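Local coordinates for phosphoglycerol transferase (Streptococcus pyogenes, PDB 5U9Z), which probably transfers glycerol phosphate to the rhamnose polysaccharide of the streptococcal cell wall, as a manganese-binding member of the alkaline phosphatase superfamily, at residues T39-L44 and I262-Y267; S45-D50 and G268-G273. All blocks are in the same frame, centred on the assembly; numbering follows the deposited sequence.

Interaction 1 (T39-L44 and I262-Y267)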
loop_
_atom_site.group_PDB
_atom_site.type_symbol
_atom_site.label_atom_id
_atom_site.label_comp_id
_atom_site.label_asym_id
_atom_site.label_seq_id
_atom_site.Cartn_x
_atom_site.Cartn_y
_atom_site.Cartn_z
ATOM N N THR A 39 -12.159 3.526 10.732
ATOM C CA THR A 39 -11.524 2.221 10.620
ATOM C C THR A 39 -10.857 2.141 9.252
ATOM O O THR A 39 -11.515 2.340 8.225
ATOM C CB THR A 39 -12.550 1.103 10.807
ATOM O OG1 THR A 39 -12.892 0.994 12.195
ATOM C CG2 THR A 39 -12.010 -0.228 10.326
ATOM N N VAL A 40 -9.555 1.868 9.238
ATOM C CA VAL A 40 -8.755 1.906 8.020
ATOM C C VAL A 40 -8.274 0.499 7.693
ATOM O O VAL A 40 -7.806 -0.232 8.574
ATOM C CB VAL A 40 -7.569 2.878 8.166
ATOM C CG1 VAL A 40 -6.684 2.842 6.933
ATOM C CG2 VAL A 40 -8.084 4.292 8.406
ATOM N N ILE A 41 -8.387 0.127 6.421
ATOM C CA ILE A 41 -7.985 -1.186 5.930
ATOM C C ILE A 41 -6.947 -0.964 4.836
ATOM O O ILE A 41 -7.275 -0.459 3.754
ATOM C CB ILE A 41 -9.183 -1.986 5.401
ATOM C CG1 ILE A 41 -10.257 -2.122 6.487
ATOM C CG2 ILE A 41 -8.735 -3.364 4.922
ATOM C CD1 ILE A 41 -11.579 -2.638 5.979
ATOM N N TYR A 42 -5.693 -1.322 5.116
ATOM C CA TYR A 42 -4.653 -1.359 4.091
ATOM C C TYR A 42 -4.695 -2.735 3.436
ATOM O O TYR A 42 -4.419 -3.750 4.082
ATOM C CB TYR A 42 -3.278 -1.065 4.685
ATOM C CG TYR A 42 -2.987 0.410 4.878
ATOM C CD1 TYR A 42 -4.013 1.346 4.906
ATOM C CD2 TYR A 42 -1.682 0.867 5.022
ATOM C CE1 TYR A 42 -3.748 2.690 5.081
ATOM C CE2 TYR A 42 -1.410 2.210 5.196
ATOM C CZ TYR A 42 -2.449 3.116 5.225
ATOM O OH TYR A 42 -2.192 4.455 5.397
ATOM N N LEU A 43 -5.049 -2.766 2.154
ATOM C CA LEU A 43 -5.360 -4.006 1.447
ATOM C C LEU A 43 -4.402 -4.152 0.268
ATOM O O LEU A 43 -4.589 -3.526 -0.782
ATOM C CB LEU A 43 -6.820 -3.999 1.001
ATOM C CG LEU A 43 -7.448 -5.276 0.446
ATOM C CD1 LEU A 43 -7.192 -6.473 1.341
ATOM C CD2 LEU A 43 -8.946 -5.052 0.290
ATOM N N LEU A 44 -3.373 -4.978 0.450
ATOM C CA LEU A 44 -2.404 -5.279 -0.600
ATOM C C LEU A 44 -2.953 -6.433 -1.429
ATOM O O LEU A 44 -2.994 -7.577 -0.963
ATOM C CB LEU A 44 -1.047 -5.625 0.012
ATOM C CG LEU A 44 0.171 -5.733 -0.912
ATOM C CD1 LEU A 44 1.451 -5.716 -0.082
ATOM C CD2 LEU A 44 0.133 -6.986 -1.771
ATOM N N ILE A 262 -15.522 3.719 7.471
ATOM C CA ILE A 262 -14.481 2.777 7.073
ATOM C C ILE A 262 -13.865 3.269 5.772
ATOM O O ILE A 262 -14.586 3.616 4.829
ATOM C CB ILE A 262 -15.040 1.352 6.906
ATOM C CG1 ILE A 262 -15.591 0.833 8.238
ATOM C CG2 ILE A 262 -13.956 0.406 6.391
ATOM C CD1 ILE A 262 -16.464 -0.398 8.103
ATOM N N THR A 263 -12.533 3.288 5.718
ATOM C CA THR A 263 -11.800 3.672 4.521
ATOM C C THR A 263 -10.831 2.561 4.144
ATOM O O THR A 263 -10.143 2.006 5.008
ATOM C CB THR A 263 -11.036 4.989 4.726
ATOM O OG1 THR A 263 -11.949 6.017 5.131
ATOM C CG2 THR A 263 -10.352 5.419 3.436
ATOM N N VAL A 264 -10.780 2.244 2.851
ATOM C CA VAL A 264 -9.957 1.160 2.326
ATOM C C VAL A 264 -8.900 1.756 1.406
ATOM O O VAL A 264 -9.219 2.562 0.523
ATOM C CB VAL A 264 -10.806 0.120 1.573
ATOM C CG1 VAL A 264 -9.923 -0.970 0.973
ATOM C CG2 VAL A 264 -11.842 -0.489 2.505
ATOM N N VAL A 265 -7.647 1.357 1.615
ATOM C CA VAL A 265 -6.544 1.682 0.717
ATOM C C VAL A 265 -6.209 0.395 -0.029
ATOM O O VAL A 265 -5.594 -0.520 0.529
ATOM C CB VAL A 265 -5.327 2.239 1.466
ATOM C CG1 VAL A 265 -4.162 2.450 0.509
ATOM C CG2 VAL A 265 -5.682 3.551 2.156
ATOM N N PHE A 266 -6.619 0.329 -1.292
ATOM C CA PHE A 266 -6.488 -0.856 -2.131
ATOM C C PHE A 266 -5.425 -0.615 -3.195
ATOM O O PHE A 266 -5.397 0.449 -3.822
ATOM C CB PHE A 266 -7.834 -1.171 -2.793
ATOM C CG PHE A 266 -7.876 -2.476 -3.544
ATOM C CD1 PHE A 266 -7.495 -2.544 -4.874
ATOM C CD2 PHE A 266 -8.339 -3.627 -2.928
ATOM C CE1 PHE A 266 -7.552 -3.742 -5.568
ATOM C CE2 PHE A 266 -8.397 -4.828 -3.615
ATOM C CZ PHE A 266 -8.006 -4.884 -4.936
ATOM N N TYR A 267 -4.558 -1.603 -3.407
ATOM C CA TYR A 267 -3.476 -1.419 -4.366
ATOM C C TYR A 267 -2.822 -2.757 -4.676
ATOM O O TYR A 267 -2.742 -3.641 -3.817
ATOM C CB TYR A 267 -2.421 -0.438 -3.839
ATOM C CG TYR A 267 -1.577 -0.992 -2.712
ATOM C CD1 TYR A 267 -2.062 -1.042 -1.411
ATOM C CD2 TYR A 267 -0.289 -1.460 -2.948
ATOM C CE1 TYR A 267 -1.293 -1.546 -0.379
ATOM C CE2 TYR A 267 0.489 -1.964 -1.922
ATOM C CZ TYR A 267 -0.017 -2.004 -0.640
ATOM O OH TYR A 267 0.753 -2.507 0.386
#
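The phenol ring of Tyr267 turns one face to Leu44, whose CA sits 3.9 Å above the ring plane toward the rim, a CH-pi contact. The first torsion of Tyr267 (chi1 72°) sets CG between the backbone N and the carbonyl carbon, which folds the ring back across the neighbouring strand. There its hydroxyl end meets the leucine branch, Leu44 CD1 lying 3.3 Å from Tyr267 OH. Phe266 is met differently, at its edge: Leu43 CD2 lies near the ring plane, 3.6 Å from Phe266 CD2, while the ring also meets Phe293 with the two planes nearly parallel. On the side of the sheet shared with Leu44, the Tyr42 ring and Val265 run alongside each other, with Tyr42 CE1 3.6 Å from Val265 CG2; the phenol oxygen of Tyr42 is hydrogen-bonded to Thr314 OG1.

These side chains decorate two adjacent parallel strands at the centre of the mixed sheet of an alkaline phosphatase-type alpha/beta fold, with 199-203 flanking one strand and 289-296 the other. Five backbone hydrogen bonds join 39-44 to 262-267, alternating in donor strand from Thr263 N to Thr39 O at one end to Tyr267 N to Leu43 O at the other. The last is the longest, at 3.3 Å from Tyr267 N to Leu43 O, and the most bent (146°), where the strands are locally set farther apart, Leu44 CA lying 5.5 Å from Tyr267 CA. On the face carrying Ile41 and Leu43, Ile41 CD1 reaches over to Ile262 CG2 at 3.9 Å and touches Val264 CG2 as well. Thr39 and Thr263 direct their hydroxyls outside this pair, to Gln198 N and Ser296 OG respectively.

Interaction 2 (S45-D50 and G268-G273). With MN (manganese (II) ion), chain C.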
loop_
_atom_site.group_PDB
_atom_site.type_symbol
_atom_site.label_atom_id
_atom_site.label_comp_id
_atom_site.label_asym_id
_atom_site.label_seq_id
_atom_site.Cartn_x
_atom_site.Cartn_y
_atom_site.Cartn_z
ATOM N N SER A 45 -3.379 -6.134 -2.656
ATOM C CA SER A 45 -3.914 -7.146 -3.567
ATOM C C SER A 45 -2.756 -7.691 -4.395
ATOM O O SER A 45 -2.310 -7.059 -5.357
ATOM C CB SER A 45 -5.010 -6.551 -4.444
ATOM O OG SER A 45 -5.646 -7.552 -5.223
ATOM N N GLU A 46 -2.277 -8.876 -4.022
ATOM C CA GLU A 46 -1.074 -9.456 -4.609
ATOM C C GLU A 46 -1.161 -9.505 -6.129
ATOM O O GLU A 46 -2.107 -10.066 -6.693
ATOM C CB GLU A 46 -0.858 -10.862 -4.036
ATOM C CG GLU A 46 0.246 -11.677 -4.705
ATOM C CD GLU A 46 1.593 -10.995 -4.642
ATOM O OE1 GLU A 46 2.160 -10.689 -5.712
ATOM O OE2 GLU A 46 2.078 -10.756 -3.520
ATOM N N SER A 47 -0.173 -8.894 -6.786
ATOM C CA SER A 47 0.036 -8.987 -8.233
ATOM C C SER A 47 -1.119 -8.412 -9.054
ATOM O O SER A 47 -1.266 -8.755 -10.231
ATOM C CB SER A 47 0.295 -10.439 -8.657
ATOM O OG SER A 47 1.494 -10.940 -8.086
ATOM N N LEU A 48 -1.934 -7.522 -8.486
ATOM C CA LEU A 48 -3.092 -6.979 -9.191
ATOM C C LEU A 48 -2.673 -5.776 -10.029
ATOM O O LEU A 48 -2.153 -4.791 -9.493
ATOM C CB LEU A 48 -4.198 -6.583 -8.212
ATOM C CG LEU A 48 -5.486 -6.069 -8.869
ATOM C CD1 LEU A 48 -6.719 -6.610 -8.169
ATOM C CD2 LEU A 48 -5.520 -4.546 -8.887
ATOM N N SER A 49 -2.914 -5.851 -11.337
ATOM C CA SER A 49 -2.582 -4.758 -12.244
ATOM C C SER A 49 -3.312 -4.978 -13.561
ATOM O O SER A 49 -3.210 -6.056 -14.154
ATOM C CB SER A 49 -1.068 -4.682 -12.463
ATOM O OG SER A 49 -0.696 -3.462 -13.078
ATOM N N ASP A 50 -4.037 -3.963 -14.015
ATOM C CA ASP A 50 -4.890 -4.101 -15.191
ATOM C C ASP A 50 -4.056 -4.420 -16.429
ATOM O O ASP A 50 -3.248 -3.577 -16.852
ATOM C CB ASP A 50 -5.690 -2.820 -15.419
ATOM C CG ASP A 50 -6.817 -3.001 -16.427
ATOM O OD1 ASP A 50 -6.679 -3.841 -17.342
ATOM O OD2 ASP A 50 -7.848 -2.303 -16.300
ATOM N N GLY A 268 -2.350 -2.887 -5.913
ATOM C CA GLY A 268 -1.489 -3.995 -6.283
ATOM C C GLY A 268 -0.040 -3.647 -5.981
ATOM O O GLY A 268 0.410 -2.530 -6.229
ATOM N N ASP A 269 0.683 -4.615 -5.417
ATOM C CA ASP A 269 2.063 -4.336 -5.036
ATOM C C ASP A 269 2.983 -4.279 -6.253
ATOM O O ASP A 269 3.944 -3.500 -6.261
ATOM C CB ASP A 269 2.555 -5.368 -4.017
ATOM C CG ASP A 269 2.455 -6.791 -4.517
ATOM O OD1 ASP A 269 1.656 -7.051 -5.438
ATOM O OD2 ASP A 269 3.185 -7.656 -3.979
ATOM N N HIS A 270 2.689 -5.055 -7.295
ATOM C CA HIS A 270 3.529 -5.101 -8.486
ATOM C C HIS A 270 2.802 -5.883 -9.570
ATOM O O HIS A 270 1.878 -6.649 -9.289
ATOM C CB HIS A 270 4.881 -5.757 -8.187
ATOM C CG HIS A 270 4.757 -7.107 -7.554
ATOM N ND1 HIS A 270 4.353 -8.223 -8.253
ATOM C CD2 HIS A 270 4.962 -7.514 -6.279
ATOM C CE1 HIS A 270 4.320 -9.263 -7.437
ATOM N NE2 HIS A 270 4.681 -8.858 -6.234
ATOM N N LEU A 271 3.247 -5.700 -10.810
ATOM C CA LEU A 271 2.728 -6.512 -11.896
ATOM C C LEU A 271 3.114 -7.979 -11.694
ATOM O O LEU A 271 4.152 -8.279 -11.097
ATOM C CB LEU A 271 3.267 -6.030 -13.241
ATOM C CG LEU A 271 2.476 -4.929 -13.946
ATOM C CD1 LEU A 271 2.658 -3.587 -13.252
ATOM C CD2 LEU A 271 2.892 -4.846 -15.404
ATOM N N PRO A 272 2.305 -8.913 -12.189
ATOM C CA PRO A 272 2.741 -10.312 -12.211
ATOM C C PRO A 272 3.920 -10.485 -13.155
ATOM O O PRO A 272 4.064 -9.762 -14.142
ATOM C CB PRO A 272 1.506 -11.065 -12.713
ATOM C CG PRO A 272 0.789 -10.055 -13.554
ATOM C CD PRO A 272 1.004 -8.736 -12.862
ATOM N N GLY A 273 4.770 -11.457 -12.839
ATOM C CA GLY A 273 5.986 -11.670 -13.601
ATOM C C GLY A 273 5.807 -12.550 -14.822
ATOM O O GLY A 273 6.745 -13.228 -15.244
HETATM MN MN MN C . 3.686 -9.658 -4.352
HETATM O O HOH W 1 4.997 -11.539 -4.386
#
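One manganese ion is gripped from both loops: Glu46 of 45-50 offers both carboxylate oxygens, while 268-273 supplies Asp269 OD2 and His270 NE2. Glu46 binds with OE2 at 2.1 Å from the metal and OE1 slightly farther, and its side chain, bent at the second torsion (chi2 58°), brings the carboxylate round to the ion. The Glu46 and Asp269 carboxylate planes are turned 80° from each other. Asp269 divides its oxygens: OD2 binds manganese at 2.1 Å, and OD1 accepts a nearly straight hydrogen bond from Ser47 N, 2.9 Å away. Held at both oxygens, the group has little freedom to rotate, and OD1 also lies above one face of the His270 ring. That ring is fixed at both nitrogens, NE2 by the metal at 2.3 Å and ND1 by donating to Leu271 O, which it meets from above the carbonyl plane.

Loops at the C-terminal ends of parallel strands carry Glu46, Asp269 and His270, as in other members of the alkaline phosphatase superfamily; Thr88 OG1, from the start of helix 88-97, and a water complete the six ligand atoms. A type II turn from Ser45 to Leu48 presents Glu46, with Ser47 in the left-handed conformation (phi 63°) at its third position. Gly268, lacking a side chain, lets the backbones close in: its CA lies 3.3 Å from Ser45 O and also contacts Leu48 O. Ser47 CA makes a similar CA-H...O contact with His270 O, and the Ser47 carbonyl oxygen accepts a bond from Tyr237 OH. Farther along, Ser49 OG touches the methyl Leu271 CD1 at 3.4 Å.

Overall arrangement
Interactions 1 and 2 are successive levels of one construction, a sheet and the metal-binding loops that issue from it. Both are buried and neither is a surface contact, interaction 1 lying nearer the middle of the chain. They join the same two chain regions, whose segments alternate along the sequence, and their centres lie 16 Å apart. In interaction 1 the chemistry is repetitive, with regular backbone bonds and apolar side chains; in interaction 2 it becomes irregular and polar, with carboxylates and an imidazole converging on an ion. The junction is tight: Tyr267 O probably accepts a hydrogen bond from Ser45 N, Phe266 packs against Ser45 and Leu48, and Leu44 CD2 rests against the carboxylate carbon of Asp269, setting hydrophobic core directly beneath a metal ligand.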